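Local coordinates for S-adenosylmethionine:2-demethylmenaquinone methyltransferase (Geobacillus kaustophilus, PDB 2PCN), which belongs to the RraA-like family of alpha/beta proteins and assembles as a trimer, its precise function being left open, at residues Leu6-Cys17 with Val149-Lys159; Val39-Leu50 with Val69-Ile79. All coordinates share one frame; numbering follows the deposited sequence.

Contact 1: Leu6-Cys17 with Val149-Lys159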
loop_
_atom_site.group_PDB
_atom_site.type_symbol
_atom_site.label_atom_id
_atom_site.label_comp_id
_atom_site.label_asym_id
_atom_site.label_seq_id
_atom_site.Cartn_x
_atom_site.Cartn_y
_atom_site.Cartn_z
ATOM N N LEU A 6 20.334 6.603 11.602
ATOM C CA LEU A 6 21.474 6.784 10.706
ATOM C C LEU A 6 21.440 8.162 10.055
ATOM O O LEU A 6 22.481 8.798 9.876
ATOM C CB LEU A 6 21.475 5.695 9.632
ATOM C CG LEU A 6 21.728 4.291 10.181
ATOM C CD1 LEU A 6 21.524 3.253 9.084
ATOM C CD2 LEU A 6 23.147 4.222 10.746
ATOM N N CYS A 7 20.247 8.628 9.698
ATOM C CA CYS A 7 20.137 9.944 9.091
ATOM C C CYS A 7 20.497 11.028 10.109
ATOM O O CYS A 7 21.190 11.986 9.778
ATOM C CB CYS A 7 18.724 10.173 8.541
ATOM S SG CYS A 7 18.379 9.283 6.986
ATOM N N ASP A 8 20.047 10.869 11.351
ATOM C CA ASP A 8 20.341 11.859 12.387
ATOM C C ASP A 8 21.841 11.988 12.645
ATOM O O ASP A 8 22.348 13.090 12.844
ATOM C CB ASP A 8 19.639 11.501 13.702
ATOM C CG ASP A 8 18.129 11.651 13.623
ATOM O OD1 ASP A 8 17.629 12.178 12.607
ATOM O OD2 ASP A 8 17.442 11.250 14.587
ATOM N N GLN A 9 22.545 10.861 12.630
ATOM C CA GLN A 9 23.986 10.850 12.880
ATOM C C GLN A 9 24.893 11.085 11.673
ATOM O O GLN A 9 25.918 11.760 11.793
ATOM C CB GLN A 9 24.407 9.515 13.503
ATOM C CG GLN A 9 23.904 9.246 14.904
ATOM C CD GLN A 9 24.463 7.948 15.462
ATOM O OE1 GLN A 9 25.678 7.795 15.613
ATOM N NE2 GLN A 9 23.580 7.004 15.765
ATOM N N PHE A 10 24.521 10.536 10.518
ATOM C CA PHE A 10 25.369 10.629 9.327
ATOM C C PHE A 10 24.727 11.156 8.045
ATOM O O PHE A 10 25.182 10.812 6.954
ATOM C CB PHE A 10 25.941 9.243 9.017
ATOM C CG PHE A 10 26.523 8.538 10.208
ATOM C CD1 PHE A 10 27.742 8.938 10.748
ATOM C CD2 PHE A 10 25.855 7.461 10.786
ATOM C CE1 PHE A 10 28.289 8.273 11.845
ATOM C CE2 PHE A 10 26.391 6.791 11.881
ATOM C CZ PHE A 10 27.614 7.198 12.412
ATOM N N LEU A 11 23.701 11.993 8.150
ATOM C CA LEU A 11 23.038 12.494 6.950
ATOM C C LEU A 11 23.987 13.038 5.882
ATOM O O LEU A 11 23.777 12.808 4.690
ATOM C CB LEU A 11 22.008 13.569 7.314
ATOM C CG LEU A 11 21.162 14.106 6.151
ATOM C CD1 LEU A 11 20.452 12.955 5.450
ATOM C CD2 LEU A 11 20.152 15.115 6.676
ATOM N N ASP A 12 25.030 13.750 6.299
ATOM C CA ASP A 12 25.983 14.327 5.352
ATOM C C ASP A 12 26.759 13.292 4.537
ATOM O O ASP A 12 27.299 13.609 3.479
ATOM C CB ASP A 12 26.969 15.249 6.081
ATOM C CG ASP A 12 27.793 14.520 7.125
ATOM O OD1 ASP A 12 28.460 13.526 6.773
ATOM O OD2 ASP A 12 27.781 14.947 8.298
ATOM N N GLU A 13 26.817 12.059 5.031
ATOM C CA GLU A 13 27.529 10.986 4.338
ATOM C C GLU A 13 26.554 9.993 3.724
ATOM O O GLU A 13 26.960 8.927 3.258
ATOM C CB GLU A 13 28.427 10.225 5.310
ATOM C CG GLU A 13 29.579 11.014 5.877
ATOM C CD GLU A 13 30.379 10.202 6.872
ATOM O OE1 GLU A 13 29.804 9.806 7.906
ATOM O OE2 GLU A 13 31.577 9.953 6.616
ATOM N N LEU A 14 25.273 10.341 3.717
ATOM C CA LEU A 14 24.261 9.435 3.195
ATOM C C LEU A 14 23.476 9.910 1.987
ATOM O O LEU A 14 23.289 11.106 1.765
ATOM C CB LEU A 14 23.250 9.091 4.294
ATOM C CG LEU A 14 23.675 8.264 5.505
ATOM C CD1 LEU A 14 22.542 8.248 6.519
ATOM C CD2 LEU A 14 24.024 6.850 5.069
ATOM N N GLN A 15 23.025 8.932 1.210
ATOM C CA GLN A 15 22.180 9.163 0.055
ATOM C C GLN A 15 20.861 8.559 0.518
ATOM O O GLN A 15 20.844 7.451 1.053
ATOM C CB GLN A 15 22.687 8.398 -1.164
ATOM C CG GLN A 15 23.865 9.045 -1.860
ATOM C CD GLN A 15 24.254 8.293 -3.106
ATOM O OE1 GLN A 15 25.037 7.342 -3.056
ATOM N NE2 GLN A 15 23.691 8.698 -4.236
ATOM N N VAL A 16 19.766 9.286 0.337
ATOM C CA VAL A 16 18.460 8.797 0.755
ATOM C C VAL A 16 17.617 8.467 -0.468
ATOM O O VAL A 16 17.334 9.336 -1.290
ATOM C CB VAL A 16 17.726 9.846 1.616
ATOM C CG1 VAL A 16 16.369 9.311 2.043
ATOM C CG2 VAL A 16 18.565 10.191 2.838
ATOM N N CYS A 17 17.224 7.201 -0.590
ATOM C CA CYS A 17 16.420 6.771 -1.723
ATOM C C CYS A 17 15.069 7.480 -1.730
ATOM O O CYS A 17 14.364 7.516 -0.717
ATOM C CB CYS A 17 16.218 5.254 -1.680
ATOM S SG CYS A 17 15.442 4.590 -3.171
ATOM N N VAL A 149 15.233 3.692 2.837
ATOM C CA VAL A 149 16.501 3.082 2.464
ATOM C C VAL A 149 17.562 4.164 2.293
ATOM O O VAL A 149 17.348 5.147 1.588
ATOM C CB VAL A 149 16.364 2.312 1.132
ATOM C CG1 VAL A 149 17.707 1.705 0.739
ATOM C CG2 VAL A 149 15.294 1.231 1.261
ATOM N N VAL A 150 18.705 3.977 2.946
ATOM C CA VAL A 150 19.799 4.932 2.860
ATOM C C VAL A 150 21.091 4.213 2.495
ATOM O O VAL A 150 21.305 3.063 2.883
ATOM C CB VAL A 150 19.985 5.699 4.188
ATOM C CG1 VAL A 150 18.695 6.433 4.535
ATOM C CG2 VAL A 150 20.379 4.745 5.306
ATOM N N VAL A 151 21.945 4.900 1.745
ATOM C CA VAL A 151 23.204 4.326 1.288
ATOM C C VAL A 151 24.420 5.143 1.714
ATOM O O VAL A 151 24.447 6.362 1.552
ATOM C CB VAL A 151 23.214 4.217 -0.250
ATOM C CG1 VAL A 151 24.535 3.638 -0.726
ATOM C CG2 VAL A 151 22.047 3.357 -0.714
ATOM N N ALA A 152 25.425 4.460 2.255
ATOM C CA ALA A 152 26.666 5.105 2.681
ATOM C C ALA A 152 27.800 4.490 1.861
ATOM O O ALA A 152 27.676 3.369 1.371
ATOM C CB ALA A 152 26.900 4.869 4.169
ATOM N N ASN A 153 28.903 5.215 1.704
ATOM C CA ASN A 153 30.017 4.691 0.923
ATOM C C ASN A 153 30.920 3.753 1.715
ATOM O O ASN A 153 31.960 3.315 1.221
ATOM C CB ASN A 153 30.837 5.840 0.331
ATOM C CG ASN A 153 30.120 6.536 -0.812
ATOM O OD1 ASN A 153 30.633 7.495 -1.389
ATOM N ND2 ASN A 153 28.927 6.051 -1.148
ATOM N N LYS A 154 30.517 3.442 2.941
ATOM C CA LYS A 154 31.277 2.540 3.798
ATOM C C LYS A 154 30.476 2.154 5.034
ATOM O O LYS A 154 29.447 2.761 5.328
ATOM C CB LYS A 154 32.609 3.182 4.207
ATOM C CG LYS A 154 32.510 4.601 4.751
ATOM C CD LYS A 154 31.917 4.650 6.149
ATOM C CE LYS A 154 31.965 6.064 6.705
ATOM N NZ LYS A 154 31.227 7.032 5.844
ATOM N N ASP A 155 30.947 1.138 5.748
ATOM C CA ASP A 155 30.268 0.681 6.953
ATOM C C ASP A 155 30.301 1.795 7.995
ATOM O O ASP A 155 31.358 2.113 8.542
ATOM C CB ASP A 155 30.959 -0.567 7.505
ATOM C CG ASP A 155 30.132 -1.266 8.564
ATOM O OD1 ASP A 155 29.649 -0.581 9.490
ATOM O OD2 ASP A 155 29.972 -2.502 8.472
ATOM N N LEU A 156 29.142 2.386 8.263
ATOM C CA LEU A 156 29.037 3.478 9.227
ATOM C C LEU A 156 29.101 3.012 10.675
ATOM O O LEU A 156 29.221 3.830 11.588
ATOM C CB LEU A 156 27.734 4.254 9.006
ATOM C CG LEU A 156 27.576 5.014 7.688
ATOM C CD1 LEU A 156 26.224 5.704 7.655
ATOM C CD2 LEU A 156 28.694 6.036 7.548
ATOM N N LEU A 157 29.023 1.703 10.888
ATOM C CA LEU A 157 29.056 1.154 12.238
ATOM C C LEU A 157 30.362 0.433 12.550
ATOM O O LEU A 157 30.445 -0.332 13.512
ATOM C CB LEU A 157 27.876 0.204 12.432
ATOM C CG LEU A 157 26.511 0.838 12.155
ATOM C CD1 LEU A 157 25.438 -0.226 12.215
ATOM C CD2 LEU A 157 26.236 1.945 13.164
ATOM N N ALA A 158 31.377 0.682 11.732
ATOM C CA ALA A 158 32.686 0.071 11.919
ATOM C C ALA A 158 33.749 1.148 11.755
ATOM O O ALA A 158 34.948 0.874 11.816
ATOM C CB ALA A 158 32.897 -1.037 10.896
ATOM N N LYS A 159 33.289 2.378 11.550
ATOM C CA LYS A 159 34.175 3.518 11.369
ATOM C C LYS A 159 34.530 4.185 12.694
ATOM O O LYS A 159 33.910 3.923 13.725
ATOM C CB LYS A 159 33.516 4.549 10.450
ATOM C CG LYS A 159 32.154 5.023 10.937
ATOM C CD LYS A 159 31.629 6.181 10.103
ATOM C CE LYS A 159 32.511 7.411 10.247
ATOM N NZ LYS A 159 31.991 8.566 9.466
HETATM O O HOH W 1 13.814 6.035 1.489
#
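Gln15 and Val151 pair across a short antiparallel ladder that ties the N-terminal strand 14-16 to strand 148-152, the last strand of this RraA-family fold. They form a hydrogen-bonded pair: Gln15 N donates to Val151 O at 3.0 Å and Val151 N to Gln15 O at 2.9 Å. Two residues further, Cys17 N reaches Val149 O, and next to this bond a water accepts from Val149 N and donates to Cys17 O.

Apolar side chains fill the face of the ladder that carries Leu14, Val16, Val150 and Ala152. Helix 3-10 lies over this face. From it, Cys7 SG touches Val150 CG1 at 3.8 Å, and Val16 CG2 lies beside the same methyl, the two valines pointing the same way. Leu14 CD2 meets both Ala152 CB and Leu156 CD1, each at 3.6 Å. Leu156 and Phe10 slide past each other in opposite directions: Leu156 CD1 comes to 3.6 Å from Phe10 CD2, and Leu156 CB sits over one ring face toward the rim, while Gln9 CB covers the other. Tyr143 OH is hydrogen-bonded to Leu156 N, fastening the loop after the strand, and Val16 packs on Val115 of the second subunit.

The charged contacts form a salt-bridge network. Glu13, extended beyond CG, receives two lysines through weak hydrogen bonds. Lys154, bent at chi2 and chi4, crosses it at about a right angle, its NZ 3.0 Å from Glu13 OE2. Lys159, poorly ordered, comes from the opposite direction and straddles the two oxygens unequally, its NZ 3.0 Å from Glu13 OE1 and slightly farther from OE2.

Contact 2: Val39-Leu50 with Val69-Ile79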
loop_
_atom_site.group_PDB
_atom_site.type_symbol
_atom_site.label_atom_id
_atom_site.label_comp_id
_atom_site.label_asym_id
_atom_site.label_seq_id
_atom_site.Cartn_x
_atom_site.Cartn_y
_atom_site.Cartn_z
ATOM N N VAL A 39 19.755 -4.881 -15.132
ATOM C CA VAL A 39 19.055 -5.676 -16.140
ATOM C C VAL A 39 17.768 -5.015 -16.619
ATOM O O VAL A 39 17.363 -3.968 -16.115
ATOM C CB VAL A 39 18.669 -7.065 -15.580
ATOM C CG1 VAL A 39 19.914 -7.806 -15.112
ATOM C CG2 VAL A 39 17.679 -6.902 -14.424
ATOM N N PHE A 40 17.133 -5.649 -17.598
ATOM C CA PHE A 40 15.871 -5.169 -18.140
ATOM C C PHE A 40 15.004 -6.370 -18.506
ATOM O O PHE A 40 15.177 -6.985 -19.566
ATOM C CB PHE A 40 16.098 -4.292 -19.372
ATOM C CG PHE A 40 14.835 -3.706 -19.933
ATOM C CD1 PHE A 40 14.022 -2.899 -19.148
ATOM C CD2 PHE A 40 14.445 -3.979 -21.240
ATOM C CE1 PHE A 40 12.833 -2.371 -19.653
ATOM C CE2 PHE A 40 13.260 -3.456 -21.755
ATOM C CZ PHE A 40 12.453 -2.649 -20.957
ATOM N N GLU A 41 14.092 -6.709 -17.599
ATOM C CA GLU A 41 13.162 -7.821 -17.774
ATOM C C GLU A 41 13.844 -9.175 -18.011
ATOM O O GLU A 41 13.280 -10.070 -18.646
ATOM C CB GLU A 41 12.187 -7.484 -18.912
ATOM C CG GLU A 41 11.696 -6.031 -18.842
ATOM C CD GLU A 41 10.556 -5.730 -19.798
ATOM O OE1 GLU A 41 10.603 -6.197 -20.952
ATOM O OE2 GLU A 41 9.619 -5.011 -19.395
ATOM N N ASP A 42 15.057 -9.320 -17.484
ATOM C CA ASP A 42 15.831 -10.557 -17.608
ATOM C C ASP A 42 16.486 -10.774 -16.242
ATOM O O ASP A 42 17.023 -9.832 -15.664
ATOM C CB ASP A 42 16.903 -10.397 -18.693
ATOM C CG ASP A 42 17.500 -11.725 -19.132
ATOM O OD1 ASP A 42 18.143 -12.408 -18.304
ATOM O OD2 ASP A 42 17.325 -12.089 -20.312
ATOM N N ASN A 43 16.447 -11.994 -15.713
ATOM C CA ASN A 43 17.028 -12.210 -14.391
ATOM C C ASN A 43 18.109 -13.280 -14.269
ATOM O O ASN A 43 18.420 -13.722 -13.161
ATOM C CB ASN A 43 15.906 -12.473 -13.369
ATOM C CG ASN A 43 15.422 -13.917 -13.360
ATOM O OD1 ASN A 43 15.625 -14.671 -14.310
ATOM N ND2 ASN A 43 14.758 -14.302 -12.272
ATOM N N VAL A 44 18.694 -13.690 -15.392
ATOM C CA VAL A 44 19.753 -14.695 -15.345
ATOM C C VAL A 44 20.913 -14.194 -14.488
ATOM O O VAL A 44 21.477 -14.943 -13.694
ATOM C CB VAL A 44 20.288 -15.019 -16.750
ATOM C CG1 VAL A 44 21.550 -15.875 -16.642
ATOM C CG2 VAL A 44 19.218 -15.747 -17.548
ATOM N N LEU A 45 21.272 -12.925 -14.654
ATOM C CA LEU A 45 22.362 -12.351 -13.880
ATOM C C LEU A 45 21.965 -12.125 -12.429
ATOM O O LEU A 45 22.824 -12.065 -11.550
ATOM C CB LEU A 45 22.832 -11.044 -14.519
ATOM C CG LEU A 45 23.509 -11.286 -15.872
ATOM C CD1 LEU A 45 23.882 -9.957 -16.509
ATOM C CD2 LEU A 45 24.746 -12.160 -15.667
ATOM N N VAL A 46 20.666 -11.995 -12.174
ATOM C CA VAL A 46 20.198 -11.823 -10.802
ATOM C C VAL A 46 20.456 -13.157 -10.107
ATOM O O VAL A 46 20.963 -13.204 -8.988
ATOM C CB VAL A 46 18.685 -11.508 -10.740
ATOM C CG1 VAL A 46 18.230 -11.424 -9.288
ATOM C CG2 VAL A 46 18.400 -10.195 -11.457
ATOM N N ARG A 47 20.118 -14.247 -10.791
ATOM C CA ARG A 47 20.334 -15.572 -10.225
ATOM C C ARG A 47 21.813 -15.856 -9.998
ATOM O O ARG A 47 22.202 -16.315 -8.929
ATOM C CB ARG A 47 19.742 -16.654 -11.130
ATOM C CG ARG A 47 20.085 -18.061 -10.664
ATOM C CD ARG A 47 19.104 -19.089 -11.186
ATOM N NE ARG A 47 19.283 -20.366 -10.499
ATOM C CZ ARG A 47 18.329 -21.280 -10.351
ATOM N NH1 ARG A 47 17.115 -21.062 -10.843
ATOM N NH2 ARG A 47 18.587 -22.408 -9.702
ATOM N N GLU A 48 22.642 -15.585 -10.998
ATOM C CA GLU A 48 24.070 -15.849 -10.862
ATOM C C GLU A 48 24.676 -15.055 -9.708
ATOM O O GLU A 48 25.550 -15.554 -8.993
ATOM C CB GLU A 48 24.796 -15.533 -12.171
ATOM C CG GLU A 48 24.169 -16.222 -13.374
ATOM C CD GLU A 48 25.092 -16.270 -14.573
ATOM O OE1 GLU A 48 25.728 -15.239 -14.876
ATOM O OE2 GLU A 48 25.173 -17.340 -15.215
ATOM N N ALA A 49 24.208 -13.823 -9.521
ATOM C CA ALA A 49 24.699 -12.986 -8.436
ATOM C C ALA A 49 24.325 -13.615 -7.092
ATOM O O ALA A 49 25.168 -13.757 -6.201
ATOM C CB ALA A 49 24.102 -11.577 -8.544
ATOM N N LEU A 50 23.062 -13.998 -6.950
ATOM C CA LEU A 50 22.597 -14.605 -5.705
ATOM C C LEU A 50 23.337 -15.892 -5.371
ATOM O O LEU A 50 23.457 -16.259 -4.204
ATOM C CB LEU A 50 21.094 -14.895 -5.780
ATOM C CG LEU A 50 20.173 -13.679 -5.816
ATOM C CD1 LEU A 50 18.732 -14.133 -6.015
ATOM C CD2 LEU A 50 20.323 -12.891 -4.520
ATOM N N VAL A 69 7.370 -7.916 -15.879
ATOM C CA VAL A 69 7.829 -9.226 -15.425
ATOM C C VAL A 69 8.396 -9.150 -14.016
ATOM O O VAL A 69 8.734 -8.074 -13.524
ATOM C CB VAL A 69 8.942 -9.814 -16.338
ATOM C CG1 VAL A 69 8.432 -9.972 -17.764
ATOM C CG2 VAL A 69 10.173 -8.921 -16.303
ATOM N N ALA A 70 8.496 -10.308 -13.375
ATOM C CA ALA A 70 9.060 -10.398 -12.038
ATOM C C ALA A 70 10.544 -10.711 -12.226
ATOM O O ALA A 70 10.917 -11.403 -13.175
ATOM C CB ALA A 70 8.377 -11.512 -11.261
ATOM N N LEU A 71 11.395 -10.203 -11.341
ATOM C CA LEU A 71 12.831 -10.465 -11.458
ATOM C C LEU A 71 13.313 -11.428 -10.375
ATOM O O LEU A 71 14.440 -11.929 -10.417
ATOM C CB LEU A 71 13.617 -9.151 -11.378
ATOM C CG LEU A 71 13.405 -8.178 -12.546
ATOM C CD1 LEU A 71 14.148 -6.880 -12.277
ATOM C CD2 LEU A 71 13.899 -8.807 -13.843
ATOM N N LEU A 72 12.447 -11.690 -9.404
ATOM C CA LEU A 72 12.794 -12.596 -8.319
ATOM C C LEU A 72 11.558 -13.329 -7.826
ATOM O O LEU A 72 10.478 -12.735 -7.699
ATOM C CB LEU A 72 13.446 -11.814 -7.172
ATOM C CG LEU A 72 13.862 -12.608 -5.930
ATOM C CD1 LEU A 72 15.307 -12.300 -5.573
ATOM C CD2 LEU A 72 12.941 -12.263 -4.780
ATOM N N GLY A 73 11.729 -14.627 -7.575
ATOM C CA GLY A 73 10.651 -15.469 -7.091
ATOM C C GLY A 73 11.112 -16.261 -5.882
ATOM O O GLY A 73 12.190 -16.004 -5.351
ATOM N N ASP A 74 10.325 -17.244 -5.452
ATOM C CA ASP A 74 10.700 -18.008 -4.268
ATOM C C ASP A 74 11.963 -18.853 -4.430
ATOM O O ASP A 74 12.701 -19.044 -3.465
ATOM C CB ASP A 74 9.526 -18.873 -3.791
ATOM C CG ASP A 74 9.247 -20.043 -4.703
ATOM O OD1 ASP A 74 9.224 -19.851 -5.935
ATOM O OD2 ASP A 74 9.037 -21.159 -4.180
ATOM N N ARG A 75 12.227 -19.352 -5.634
ATOM C CA ARG A 75 13.430 -20.157 -5.849
ATOM C C ARG A 75 14.675 -19.325 -5.573
ATOM O O ARG A 75 15.575 -19.753 -4.848
ATOM C CB ARG A 75 13.490 -20.680 -7.282
ATOM C CG ARG A 75 12.433 -21.713 -7.628
ATOM C CD ARG A 75 12.606 -22.151 -9.068
ATOM N NE ARG A 75 12.564 -21.008 -9.975
ATOM C CZ ARG A 75 13.281 -20.913 -11.090
ATOM N NH1 ARG A 75 14.103 -21.895 -11.441
ATOM N NH2 ARG A 75 13.178 -19.835 -11.855
ATOM N N LEU A 76 14.729 -18.135 -6.163
ATOM C CA LEU A 76 15.875 -17.254 -5.967
ATOM C C LEU A 76 15.946 -16.720 -4.544
ATOM O O LEU A 76 17.037 -16.548 -3.997
ATOM C CB LEU A 76 15.836 -16.097 -6.976
ATOM C CG LEU A 76 16.509 -16.404 -8.323
ATOM C CD1 LEU A 76 15.966 -17.693 -8.905
ATOM C CD2 LEU A 76 16.289 -15.242 -9.282
ATOM N N ALA A 77 14.793 -16.451 -3.939
ATOM C CA ALA A 77 14.779 -15.958 -2.564
ATOM C C ALA A 77 15.323 -17.069 -1.665
ATOM O O ALA A 77 16.023 -16.814 -0.687
ATOM C CB ALA A 77 13.360 -15.586 -2.144
ATOM N N GLN A 78 15.000 -18.308 -2.016
ATOM C CA GLN A 78 15.463 -19.463 -1.258
ATOM C C GLN A 78 16.990 -19.530 -1.313
ATOM O O GLN A 78 17.647 -19.812 -0.308
ATOM C CB GLN A 78 14.855 -20.732 -1.847
ATOM C CG GLN A 78 15.189 -22.007 -1.105
ATOM C CD GLN A 78 14.422 -23.190 -1.658
ATOM O OE1 GLN A 78 14.618 -23.588 -2.805
ATOM N NE2 GLN A 78 13.533 -23.750 -0.848
ATOM N N ILE A 79 17.553 -19.273 -2.490
ATOM C CA ILE A 79 19.003 -19.291 -2.645
ATOM C C ILE A 79 19.591 -18.229 -1.724
ATOM O O ILE A 79 20.587 -18.465 -1.036
ATOM C CB ILE A 79 19.423 -18.983 -4.107
ATOM C CG1 ILE A 79 18.935 -20.093 -5.039
ATOM C CG2 ILE A 79 20.939 -18.839 -4.199
ATOM C CD1 ILE A 79 19.198 -19.818 -6.500
HETATM O O HOH W 2 16.297 -24.285 -10.264
#
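An acetate ion, probably from the crystallisation liquor, lies about 3 Å from the side chain of Asn43, marking a possible pocket at the start of helix 44-52, where this helix packs beside strand 70-72 and helix 74-82. Asn43 ND2 donates to Leu71 O at 3.0 Å with a fairly straight N-H···O angle of 163°. The acceptor lies in the amide plane, yet the donor stands well above the carbonyl plane of Leu71. A chi1 of 82°, with CG between the backbone N and the carbonyl carbon, turns the amide onto this oxygen. Asn43 ND2 also rests 3.5 Å from Leu76 CD2, while Asn43 OD1 has a weak bond to Lys119.

Before the helix, Val69 CG2 packs on Glu41 CB at 3.6 Å, the side chains crossing at about a right angle. The carboxylate of Glu41 is turned to Ser66 and Arg68. Val39 CG2 and Leu71 CD1 meet tip to tip.

Helices 44-52 and 74-82 belong to two successive beta-alpha-beta crossovers, 30-38 to 58-62 and 58-62 to 87-90, and their short segments run 24° apart in the same direction. Leu50 crosses Leu76 at about a right angle, its CD1 3.6 Å from Leu76 CB, and also meets Leu72 CD1 of strand 70-72; Leu59 and Val88 of the sheet pack on it. Ile79 CG2 approaches Leu50 O.

At the more exposed end, the extended Arg47 carries its guanidinium past Leu76 CD1, with Ile79 CD1 over one face, 4.0 Å from Arg47 NE. Glu51 forms a salt bridge with that NE, probably offsetting some repulsion from Arg75. Arg75 NH1 lies at the edge of the Arg47 guanidinium, near its plane, 3.2 Å from Arg47 NH1; both are donors of like charge, not a hydrogen bond. A water accepts from Arg47 NH2 and, weakly, from Arg75 NH1.

In the fold
Contacts 1 and 2 lie on opposite sides of the chain's centre, about 27 Å apart between centres, and do not touch. Contact 1 is peripheral and only partly buried: it brings the two ends of the chain together, combines backbone pairing with apolar packing and salt bridges, and has the second subunit beside it. Contact 2 is mostly buried, untouched by other chains of the assembly, and joins elements close in sequence by leucine, valine and isoleucine packing, with one side-chain-to-backbone bond. They share no helix or strand. At their outer edges the chemistry differs: opposite charges meet at Glu13 in contact 1, whereas two arginines approach each other in contact 2.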